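Local coordinates for protein glutathione peroxidase (Hypocrea jecorina, PDB 6VPD) that probably reduces hydroperoxides to alcohols at the expense of thioredoxin, acting as a thioredoxin-dependent antioxidant peroxidase of the glutathione peroxidase family, at residues 86-95 and 118-127; 135-144 and 158-169. All blocks are in the same frame, centred on the assembly; numbering follows the deposited sequence.

Interaction 1: 86-95 and 118-127; sequences VVLGFPCNQF and FPVMGKINVN
Met121 lies alongside Phe90, the two side chains pointing the same way. Its CB sits over one face of the phenyl ring, 4.1 Å from the centroid and displaced toward the rim, and CG continues past CE2 of Phe90 at 4.0 Å. A bend at chi2 (-71°) carries the thioether away from the ring, and CE ends 3.6 Å from CD2 of Leu88. Beside this apolar patch, Gly89 ties the backbones with both its polar atoms: its N donates to Pro119 O, its O accepts from Met121 N. This single parallel bridge sets residues 118-127 along strand 85-92, which on its other side pairs with strand 51-58 in the thioredoxin-fold sheet. Next to it, CG1 of Val87 covers a face of the Phe118 ring. Further on, Ile124 N donates a hydrogen bond to Pro91 O (3.1 Å). At the far end the extended Gln94 uses both ends of its amide: OE1 receives weak bonds from Val126 N and Asn127 N, while NE2 gives a straighter one (168°) to Asn127 O at 2.9 Å, from 39° above the carbonyl plane. A leucine here would probably leave Val126 N, Asn127 N and Asn127 O without this mate.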
loop_
_atom_site.group_PDB
_atom_site.type_symbol
_atom_site.label_atom_id
_atom_site.label_comp_id
_atom_site.label_asym_id
_atom_site.label_seq_id
_atom_site.Cartn_x
_atom_site.Cartn_y
_atom_site.Cartn_z
ATOM N N VAL A 86 6.577 10.453 -20.823
ATOM C CA VAL A 86 6.641 9.011 -21.035
ATOM C C VAL A 86 6.496 8.287 -19.696
ATOM O O VAL A 86 6.998 8.747 -18.664
ATOM C CB VAL A 86 7.947 8.606 -21.751
ATOM C CG1 VAL A 86 9.135 9.263 -21.107
ATOM C CG2 VAL A 86 8.124 7.105 -21.747
ATOM N N VAL A 87 5.786 7.162 -19.717
ATOM C CA VAL A 87 5.640 6.271 -18.576
ATOM C C VAL A 87 6.475 5.025 -18.847
ATOM O O VAL A 87 6.357 4.410 -19.918
ATOM C CB VAL A 87 4.162 5.907 -18.348
ATOM C CG1 VAL A 87 4.011 4.860 -17.237
ATOM C CG2 VAL A 87 3.336 7.169 -18.057
ATOM N N LEU A 88 7.337 4.670 -17.895
ATOM C CA LEU A 88 8.180 3.482 -17.997
ATOM C C LEU A 88 7.750 2.507 -16.911
ATOM O O LEU A 88 7.956 2.769 -15.717
ATOM C CB LEU A 88 9.665 3.841 -17.867
ATOM C CG LEU A 88 10.219 4.782 -18.942
ATOM C CD1 LEU A 88 11.750 4.914 -18.866
ATOM C CD2 LEU A 88 9.806 4.324 -20.331
ATOM N N GLY A 89 7.146 1.392 -17.311
ATOM C CA GLY A 89 6.824 0.329 -16.370
ATOM C C GLY A 89 7.951 -0.689 -16.329
ATOM O O GLY A 89 8.488 -1.071 -17.362
ATOM N N PHE A 90 8.310 -1.115 -15.125
ATOM C CA PHE A 90 9.362 -2.116 -14.936
ATOM C C PHE A 90 8.770 -3.282 -14.167
ATOM O O PHE A 90 8.481 -3.139 -12.961
ATOM C CB PHE A 90 10.571 -1.578 -14.173
ATOM C CG PHE A 90 11.347 -0.526 -14.893
ATOM C CD1 PHE A 90 10.889 0.784 -14.933
ATOM C CD2 PHE A 90 12.562 -0.829 -15.482
ATOM C CE1 PHE A 90 11.620 1.768 -15.592
ATOM C CE2 PHE A 90 13.307 0.148 -16.143
ATOM C CZ PHE A 90 12.838 1.443 -16.200
ATOM N N PRO A 91 8.598 -4.437 -14.789
ATOM C CA PRO A 91 8.040 -5.587 -14.074
ATOM C C PRO A 91 8.933 -6.019 -12.926
ATOM O O PRO A 91 10.161 -5.903 -12.979
ATOM C CB PRO A 91 7.962 -6.664 -15.155
ATOM C CG PRO A 91 7.964 -5.908 -16.442
ATOM C CD PRO A 91 8.804 -4.708 -16.216
ATOM N N CYS A 92 8.296 -6.535 -11.881
ATOM C CA CYS A 92 9.002 -6.925 -10.667
ATOM C C CYS A 92 8.262 -8.074 -10.008
ATOM O O CYS A 92 7.073 -7.953 -9.685
ATOM C CB CYS A 92 9.124 -5.753 -9.699
ATOM S SG CYS A 92 10.409 -6.015 -8.481
ATOM N N ASN A 93 8.975 -9.175 -9.801
ATOM C CA ASN A 93 8.432 -10.372 -9.182
ATOM C C ASN A 93 8.592 -10.370 -7.669
ATOM O O ASN A 93 8.161 -11.324 -7.015
ATOM C CB ASN A 93 9.120 -11.610 -9.761
ATOM C CG ASN A 93 10.607 -11.665 -9.417
ATOM O OD1 ASN A 93 11.209 -10.648 -9.039
ATOM N ND2 ASN A 93 11.210 -12.854 -9.555
ATOM N N GLN A 94 9.182 -9.322 -7.099
ATOM C CA GLN A 94 9.579 -9.318 -5.698
ATOM C C GLN A 94 8.430 -9.115 -4.724
ATOM O O GLN A 94 8.687 -9.094 -3.523
ATOM C CB GLN A 94 10.628 -8.231 -5.440
ATOM C CG GLN A 94 12.031 -8.550 -5.923
ATOM C CD GLN A 94 13.050 -7.446 -5.592
ATOM O OE1 GLN A 94 12.704 -6.270 -5.495
ATOM N NE2 GLN A 94 14.309 -7.829 -5.430
ATOM N N PHE A 95 7.179 -8.963 -5.159
ATOM C CA PHE A 95 6.081 -8.674 -4.222
ATOM C C PHE A 95 4.969 -9.723 -4.376
ATOM O O PHE A 95 3.837 -9.413 -4.759
ATOM C CB PHE A 95 5.543 -7.239 -4.414
ATOM C CG PHE A 95 6.603 -6.175 -4.284
ATOM C CD1 PHE A 95 7.015 -5.731 -3.036
ATOM C CD2 PHE A 95 7.206 -5.629 -5.420
ATOM C CE1 PHE A 95 8.009 -4.759 -2.925
ATOM C CE2 PHE A 95 8.197 -4.667 -5.316
ATOM C CZ PHE A 95 8.596 -4.230 -4.073
ATOM N N PHE A 118 2.050 2.500 -22.895
ATOM C CA PHE A 118 3.361 3.048 -22.582
ATOM C C PHE A 118 4.404 1.941 -22.581
ATOM O O PHE A 118 4.070 0.763 -22.419
ATOM C CB PHE A 118 3.355 3.762 -21.228
ATOM C CG PHE A 118 2.721 2.979 -20.114
ATOM C CD1 PHE A 118 3.454 2.040 -19.402
ATOM C CD2 PHE A 118 1.396 3.217 -19.748
ATOM C CE1 PHE A 118 2.872 1.326 -18.360
ATOM C CE2 PHE A 118 0.804 2.514 -18.712
ATOM C CZ PHE A 118 1.543 1.562 -18.014
ATOM N N PRO A 119 5.673 2.294 -22.781
ATOM C CA PRO A 119 6.727 1.270 -22.798
ATOM C C PRO A 119 6.785 0.504 -21.481
ATOM O O PRO A 119 6.842 1.092 -20.395
ATOM C CB PRO A 119 8.013 2.075 -23.037
ATOM C CG PRO A 119 7.542 3.375 -23.676
ATOM C CD PRO A 119 6.183 3.642 -23.098
ATOM N N VAL A 120 6.783 -0.822 -21.586
ATOM C CA VAL A 120 7.027 -1.709 -20.455
ATOM C C VAL A 120 8.371 -2.396 -20.676
ATOM O O VAL A 120 8.642 -2.917 -21.764
ATOM C CB VAL A 120 5.887 -2.727 -20.283
ATOM C CG1 VAL A 120 6.344 -3.897 -19.453
ATOM C CG2 VAL A 120 4.681 -2.043 -19.637
ATOM N N MET A 121 9.212 -2.392 -19.647
ATOM C CA MET A 121 10.627 -2.683 -19.802
ATOM C C MET A 121 10.955 -4.104 -19.347
ATOM O O MET A 121 10.092 -4.872 -18.903
ATOM C CB MET A 121 11.454 -1.640 -19.037
ATOM C CG MET A 121 11.295 -0.226 -19.588
ATOM S SD MET A 121 12.116 -0.063 -21.191
ATOM C CE MET A 121 11.492 1.497 -21.801
ATOM N N GLY A 122 12.228 -4.460 -19.478
ATOM C CA GLY A 122 12.681 -5.737 -18.974
ATOM C C GLY A 122 12.414 -5.879 -17.491
ATOM O O GLY A 122 12.217 -4.898 -16.774
ATOM N N LYS A 123 12.380 -7.129 -17.037
ATOM C CA LYS A 123 12.125 -7.395 -15.627
ATOM C C LYS A 123 13.365 -7.052 -14.814
ATOM O O LYS A 123 14.492 -7.327 -15.232
ATOM C CB LYS A 123 11.732 -8.857 -15.407
ATOM C CG LYS A 123 11.563 -9.250 -13.937
ATOM C CD LYS A 123 12.517 -10.410 -13.567
ATOM C CE LYS A 123 13.004 -10.343 -12.094
ATOM N NZ LYS A 123 13.599 -11.629 -11.597
ATOM N N ILE A 124 13.158 -6.423 -13.653
ATOM C CA ILE A 124 14.261 -6.031 -12.780
ATOM C C ILE A 124 13.901 -6.289 -11.319
ATOM O O ILE A 124 12.749 -6.563 -10.956
ATOM C CB ILE A 124 14.657 -4.550 -12.948
ATOM C CG1 ILE A 124 13.457 -3.653 -12.708
ATOM C CG2 ILE A 124 15.305 -4.275 -14.312
ATOM C CD1 ILE A 124 13.888 -2.268 -12.466
ATOM N N ASN A 125 14.914 -6.182 -10.475
ATOM C CA ASN A 125 14.716 -6.137 -9.041
ATOM C C ASN A 125 14.792 -4.693 -8.583
ATOM O O ASN A 125 15.719 -3.969 -8.958
ATOM C CB ASN A 125 15.758 -6.995 -8.333
ATOM C CG ASN A 125 15.474 -8.460 -8.494
ATOM O OD1 ASN A 125 14.694 -9.029 -7.738
ATOM N ND2 ASN A 125 16.060 -9.071 -9.516
ATOM N N VAL A 126 13.797 -4.269 -7.800
ATOM C CA VAL A 126 13.832 -2.925 -7.237
ATOM C C VAL A 126 14.452 -2.883 -5.854
ATOM O O VAL A 126 14.737 -1.786 -5.360
ATOM C CB VAL A 126 12.428 -2.281 -7.170
ATOM C CG1 VAL A 126 11.802 -2.227 -8.560
ATOM C CG2 VAL A 126 11.520 -3.008 -6.179
ATOM N N ASN A 127 14.687 -4.033 -5.220
ATOM C CA ASN A 127 15.132 -4.082 -3.832
ATOM C C ASN A 127 16.239 -5.107 -3.665
ATOM O O ASN A 127 16.397 -6.019 -4.473
ATOM C CB ASN A 127 13.985 -4.423 -2.891
ATOM C CG ASN A 127 13.071 -3.261 -2.681
ATOM O OD1 ASN A 127 13.516 -2.116 -2.730
ATOM N ND2 ASN A 127 11.787 -3.529 -2.461
#

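Interaction 2: 135-144 and 158-169; sequences YKWLKKEKPG and FLIGRDGKVIGR
CB of Leu138 stands over one face of the Phe158 ring, 3.9 Å from its centroid, and Leu138 CD1 approaches the ring at CD1. The other branch, CD2, crosses Val166 at about a right angle, 3.5 Å from its CG2, and also touches CD1 of Ile160. On CG1 of Val166 packs CB of Lys142, at 3.5 Å. Trp137 comes in from one flank: its CH2 meets Gly164 O near the indole plane at 3.3 Å, and CZ3 passes CG2 of Val166. Toward the helix end, Arg169, its CG trans to the backbone N (chi1 175°) and its chain straight on to NE, brings NH1 to Lys142 O, a 3.0 Å bond in the planes of both the guanidinium and the carbonyl. CA of Gly144 and CZ of Phe158 cover opposite faces of that guanidinium. Its remaining nitrogens fix its rotation, NE in a salt bridge with Glu156 and NH2 bonded to Glu149 O. Behind this first shell, backbone hydrogen bonds join Phe158 and Ile160 to Val54 and Val52 of strand 51-58, and Ile167 with Gly168 forms a classic beta bulge opposite Leu159, which turns away to helix 176-188. Helix 135-141 lies across this beta hairpin, its axis 9.4 Å from that of strand 166-169 at 81°, an arrangement characteristic of the thioredoxin fold, whose sheet is sandwiched between helices.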
loop_
_atom_site.group_PDB
_atom_site.type_symbol
_atom_site.label_atom_id
_atom_site.label_comp_id
_atom_site.label_asym_id
_atom_site.label_seq_id
_atom_site.Cartn_x
_atom_site.Cartn_y
_atom_site.Cartn_z
ATOM N N TYR A 135 17.259 1.762 -9.764
ATOM C CA TYR A 135 16.425 1.829 -8.567
ATOM C C TYR A 135 17.233 2.110 -7.310
ATOM O O TYR A 135 16.708 2.725 -6.373
ATOM C CB TYR A 135 15.616 0.544 -8.397
ATOM C CG TYR A 135 14.276 0.703 -9.036
ATOM C CD1 TYR A 135 13.220 1.219 -8.324
ATOM C CD2 TYR A 135 14.093 0.422 -10.381
ATOM C CE1 TYR A 135 11.993 1.409 -8.909
ATOM C CE2 TYR A 135 12.857 0.615 -10.986
ATOM C CZ TYR A 135 11.811 1.104 -10.238
ATOM O OH TYR A 135 10.587 1.302 -10.818
ATOM N N LYS A 136 18.496 1.676 -7.251
ATOM C CA LYS A 136 19.332 2.110 -6.139
ATOM C C LYS A 136 19.441 3.633 -6.108
ATOM O O LYS A 136 19.353 4.255 -5.041
ATOM C CB LYS A 136 20.705 1.451 -6.228
ATOM C CG LYS A 136 20.677 -0.040 -5.906
ATOM C CD LYS A 136 22.073 -0.628 -5.807
ATOM C CE LYS A 136 22.008 -2.173 -5.723
ATOM N NZ LYS A 136 23.357 -2.799 -5.611
ATOM N N TRP A 137 19.564 4.257 -7.278
ATOM C CA TRP A 137 19.631 5.711 -7.340
ATOM C C TRP A 137 18.288 6.355 -6.992
ATOM O O TRP A 137 18.234 7.272 -6.162
ATOM C CB TRP A 137 20.104 6.136 -8.728
ATOM C CG TRP A 137 20.209 7.608 -8.922
ATOM C CD1 TRP A 137 21.240 8.421 -8.534
ATOM C CD2 TRP A 137 19.255 8.450 -9.582
ATOM N NE1 TRP A 137 20.984 9.712 -8.915
ATOM C CE2 TRP A 137 19.771 9.759 -9.558
ATOM C CE3 TRP A 137 18.028 8.221 -10.206
ATOM C CZ2 TRP A 137 19.093 10.834 -10.124
ATOM C CZ3 TRP A 137 17.351 9.287 -10.746
ATOM C CH2 TRP A 137 17.882 10.574 -10.705
ATOM N N LEU A 138 17.190 5.897 -7.624
ATOM C CA LEU A 138 15.866 6.458 -7.339
ATOM C C LEU A 138 15.545 6.436 -5.846
ATOM O O LEU A 138 14.959 7.381 -5.316
ATOM C CB LEU A 138 14.778 5.693 -8.103
ATOM C CG LEU A 138 14.644 5.925 -9.613
ATOM C CD1 LEU A 138 13.523 5.087 -10.182
ATOM C CD2 LEU A 138 14.442 7.382 -9.964
ATOM N N LYS A 139 15.933 5.365 -5.150
ATOM C CA LYS A 139 15.539 5.199 -3.753
ATOM C C LYS A 139 16.308 6.146 -2.830
ATOM O O LYS A 139 15.702 6.785 -1.962
ATOM C CB LYS A 139 15.716 3.729 -3.353
ATOM C CG LYS A 139 14.533 2.828 -3.798
ATOM C CD LYS A 139 14.960 1.422 -4.203
ATOM C CE LYS A 139 15.461 0.601 -3.054
ATOM N NZ LYS A 139 16.307 -0.509 -3.545
ATOM N N LYS A 140 17.636 6.255 -3.008
ATOM C CA LYS A 140 18.432 7.247 -2.287
ATOM C C LYS A 140 17.970 8.661 -2.590
ATOM O O LYS A 140 17.876 9.498 -1.685
ATOM C CB LYS A 140 19.917 7.130 -2.660
ATOM C CG LYS A 140 20.613 5.870 -2.172
ATOM C CD LYS A 140 20.766 5.877 -0.664
ATOM C CE LYS A 140 21.380 4.588 -0.161
ATOM N NZ LYS A 140 21.308 4.494 1.321
ATOM N N GLU A 141 17.708 8.959 -3.867
ATOM C CA GLU A 141 17.388 10.330 -4.267
ATOM C C GLU A 141 16.055 10.806 -3.711
ATOM O O GLU A 141 15.860 12.010 -3.518
ATOM C CB GLU A 141 17.389 10.444 -5.784
ATOM C CG GLU A 141 18.799 10.446 -6.345
ATOM C CD GLU A 141 19.645 11.602 -5.797
ATOM O OE1 GLU A 141 20.752 11.346 -5.268
ATOM O OE2 GLU A 141 19.190 12.772 -5.887
ATOM N N LYS A 142 15.121 9.898 -3.459
ATOM C CA LYS A 142 13.815 10.271 -2.929
ATOM C C LYS A 142 13.355 9.151 -2.008
ATOM O O LYS A 142 12.670 8.212 -2.432
ATOM C CB LYS A 142 12.812 10.529 -4.047
ATOM C CG LYS A 142 11.577 11.292 -3.585
ATOM C CD LYS A 142 11.765 12.785 -3.610
ATOM C CE LYS A 142 10.559 13.452 -2.980
ATOM N NZ LYS A 142 10.834 14.866 -2.547
ATOM N N PRO A 143 13.763 9.201 -0.740
ATOM C CA PRO A 143 13.331 8.180 0.212
ATOM C C PRO A 143 11.829 8.184 0.407
ATOM O O PRO A 143 11.167 9.221 0.326
ATOM C CB PRO A 143 14.059 8.581 1.485
ATOM C CG PRO A 143 15.291 9.232 0.953
ATOM C CD PRO A 143 14.841 10.028 -0.186
ATOM N N GLY A 144 11.294 6.994 0.662
ATOM C CA GLY A 144 9.896 6.848 0.982
ATOM C C GLY A 144 9.542 7.410 2.338
ATOM O O GLY A 144 10.270 8.219 2.922
ATOM N N PHE A 158 7.834 7.004 -9.290
ATOM C CA PHE A 158 8.766 8.131 -9.208
ATOM C C PHE A 158 8.584 9.043 -10.412
ATOM O O PHE A 158 8.465 8.570 -11.544
ATOM C CB PHE A 158 10.224 7.707 -9.198
ATOM C CG PHE A 158 10.601 6.787 -8.087
ATOM C CD1 PHE A 158 10.308 5.432 -8.156
ATOM C CD2 PHE A 158 11.343 7.261 -6.998
ATOM C CE1 PHE A 158 10.710 4.567 -7.135
ATOM C CE2 PHE A 158 11.745 6.404 -5.971
ATOM C CZ PHE A 158 11.418 5.058 -6.037
ATOM N N LEU A 159 8.607 10.349 -10.175
ATOM C CA LEU A 159 8.440 11.347 -11.221
ATOM C C LEU A 159 9.785 12.022 -11.499
ATOM O O LEU A 159 10.395 12.586 -10.584
ATOM C CB LEU A 159 7.387 12.365 -10.803
ATOM C CG LEU A 159 7.071 13.465 -11.809
ATOM C CD1 LEU A 159 6.588 12.835 -13.101
ATOM C CD2 LEU A 159 6.040 14.445 -11.223
ATOM N N ILE A 160 10.235 11.964 -12.760
ATOM C CA ILE A 160 11.489 12.567 -13.200
ATOM C C ILE A 160 11.181 13.872 -13.924
ATOM O O ILE A 160 10.488 13.870 -14.951
ATOM C CB ILE A 160 12.290 11.636 -14.132
ATOM C CG1 ILE A 160 12.426 10.191 -13.595
ATOM C CG2 ILE A 160 13.645 12.264 -14.390
ATOM C CD1 ILE A 160 12.991 10.057 -12.225
ATOM N N GLY A 161 11.736 14.985 -13.428
ATOM C CA GLY A 161 11.607 16.252 -14.119
ATOM C C GLY A 161 12.498 16.322 -15.348
ATOM O O GLY A 161 13.373 15.486 -15.568
ATOM N N ARG A 162 12.263 17.350 -16.172
ATOM C CA ARG A 162 12.972 17.462 -17.447
ATOM C C ARG A 162 14.485 17.493 -17.254
ATOM O O ARG A 162 15.232 17.077 -18.147
ATOM C CB ARG A 162 12.521 18.711 -18.207
ATOM C CG ARG A 162 11.060 18.736 -18.623
ATOM C CD ARG A 162 10.882 19.858 -19.641
ATOM N NE ARG A 162 9.499 20.090 -20.046
ATOM C CZ ARG A 162 8.971 19.685 -21.208
ATOM N NH1 ARG A 162 9.707 19.003 -22.085
ATOM N NH2 ARG A 162 7.705 19.966 -21.505
ATOM N N ASP A 163 14.950 17.960 -16.091
ATOM C CA ASP A 163 16.367 17.994 -15.747
ATOM C C ASP A 163 16.901 16.672 -15.210
ATOM O O ASP A 163 18.110 16.581 -14.952
ATOM C CB ASP A 163 16.629 19.079 -14.703
ATOM C CG ASP A 163 15.826 18.864 -13.429
ATOM O OD1 ASP A 163 14.768 18.171 -13.480
ATOM O OD2 ASP A 163 16.247 19.396 -12.375
ATOM N N GLY A 164 16.047 15.671 -14.996
ATOM C CA GLY A 164 16.501 14.365 -14.565
ATOM C C GLY A 164 16.640 14.150 -13.069
ATOM O O GLY A 164 17.210 13.133 -12.663
ATOM N N LYS A 165 16.160 15.066 -12.239
ATOM C CA LYS A 165 16.125 14.854 -10.802
ATOM C C LYS A 165 14.780 14.248 -10.417
ATOM O O LYS A 165 13.751 14.524 -11.039
ATOM C CB LYS A 165 16.320 16.169 -10.037
ATOM C CG LYS A 165 17.380 17.097 -10.599
ATOM C CD LYS A 165 18.787 16.816 -10.064
ATOM C CE LYS A 165 19.728 18.016 -10.364
ATOM N NZ LYS A 165 20.508 17.852 -11.627
ATOM N N VAL A 166 14.787 13.418 -9.377
ATOM C CA VAL A 166 13.537 12.863 -8.875
ATOM C C VAL A 166 12.767 13.961 -8.164
ATOM O O VAL A 166 13.247 14.529 -7.180
ATOM C CB VAL A 166 13.795 11.670 -7.949
ATOM C CG1 VAL A 166 12.472 11.071 -7.474
ATOM C CG2 VAL A 166 14.621 10.644 -8.684
ATOM N N ILE A 167 11.573 14.274 -8.663
ATOM C CA ILE A 167 10.754 15.320 -8.065
ATOM C C ILE A 167 9.590 14.772 -7.262
ATOM O O ILE A 167 8.899 15.552 -6.614
ATOM C CB ILE A 167 10.248 16.323 -9.122
ATOM C CG1 ILE A 167 9.281 15.669 -10.091
ATOM C CG2 ILE A 167 11.413 16.935 -9.918
ATOM C CD1 ILE A 167 9.098 16.491 -11.369
ATOM N N GLY A 168 9.352 13.465 -7.266
ATOM C CA GLY A 168 8.199 12.944 -6.548
ATOM C C GLY A 168 8.219 11.438 -6.367
ATOM O O GLY A 168 8.654 10.714 -7.261
ATOM N N ARG A 169 7.772 10.946 -5.218
ATOM C CA ARG A 169 7.569 9.520 -5.019
ATOM C C ARG A 169 6.224 9.302 -4.347
ATOM O O ARG A 169 5.910 9.983 -3.368
ATOM C CB ARG A 169 8.685 8.933 -4.172
ATOM C CG ARG A 169 8.493 7.475 -3.806
ATOM C CD ARG A 169 9.717 6.970 -3.074
ATOM N NE ARG A 169 9.581 5.592 -2.662
ATOM C CZ ARG A 169 10.589 4.859 -2.194
ATOM N NH1 ARG A 169 11.818 5.380 -2.085
ATOM N NH2 ARG A 169 10.354 3.597 -1.833
#

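In the fold
Interactions 1 and 2 lie in series along the chain and on opposite sides of its centre, their centres about 15 Å apart. Both reach the same mixed sheet, interaction 1 at strand 85-92, one edge of it, and interaction 2 over strands 157-160 and 166-170 at the other. They meet where residues 118-127 lead toward helix 133-141: Lys139 NZ lies 2.7 Å from Val126 O, a probable hydrogen bond, and the Tyr135 ring packs against Ile124 and Val126, with CE1 3.7 Å from Val126 CG1. Interaction 1 is nearer the predicted active-site Cys61, about 11 Å separating the side chains of Pro91 and Cys61, whereas interaction 2 lies away from it.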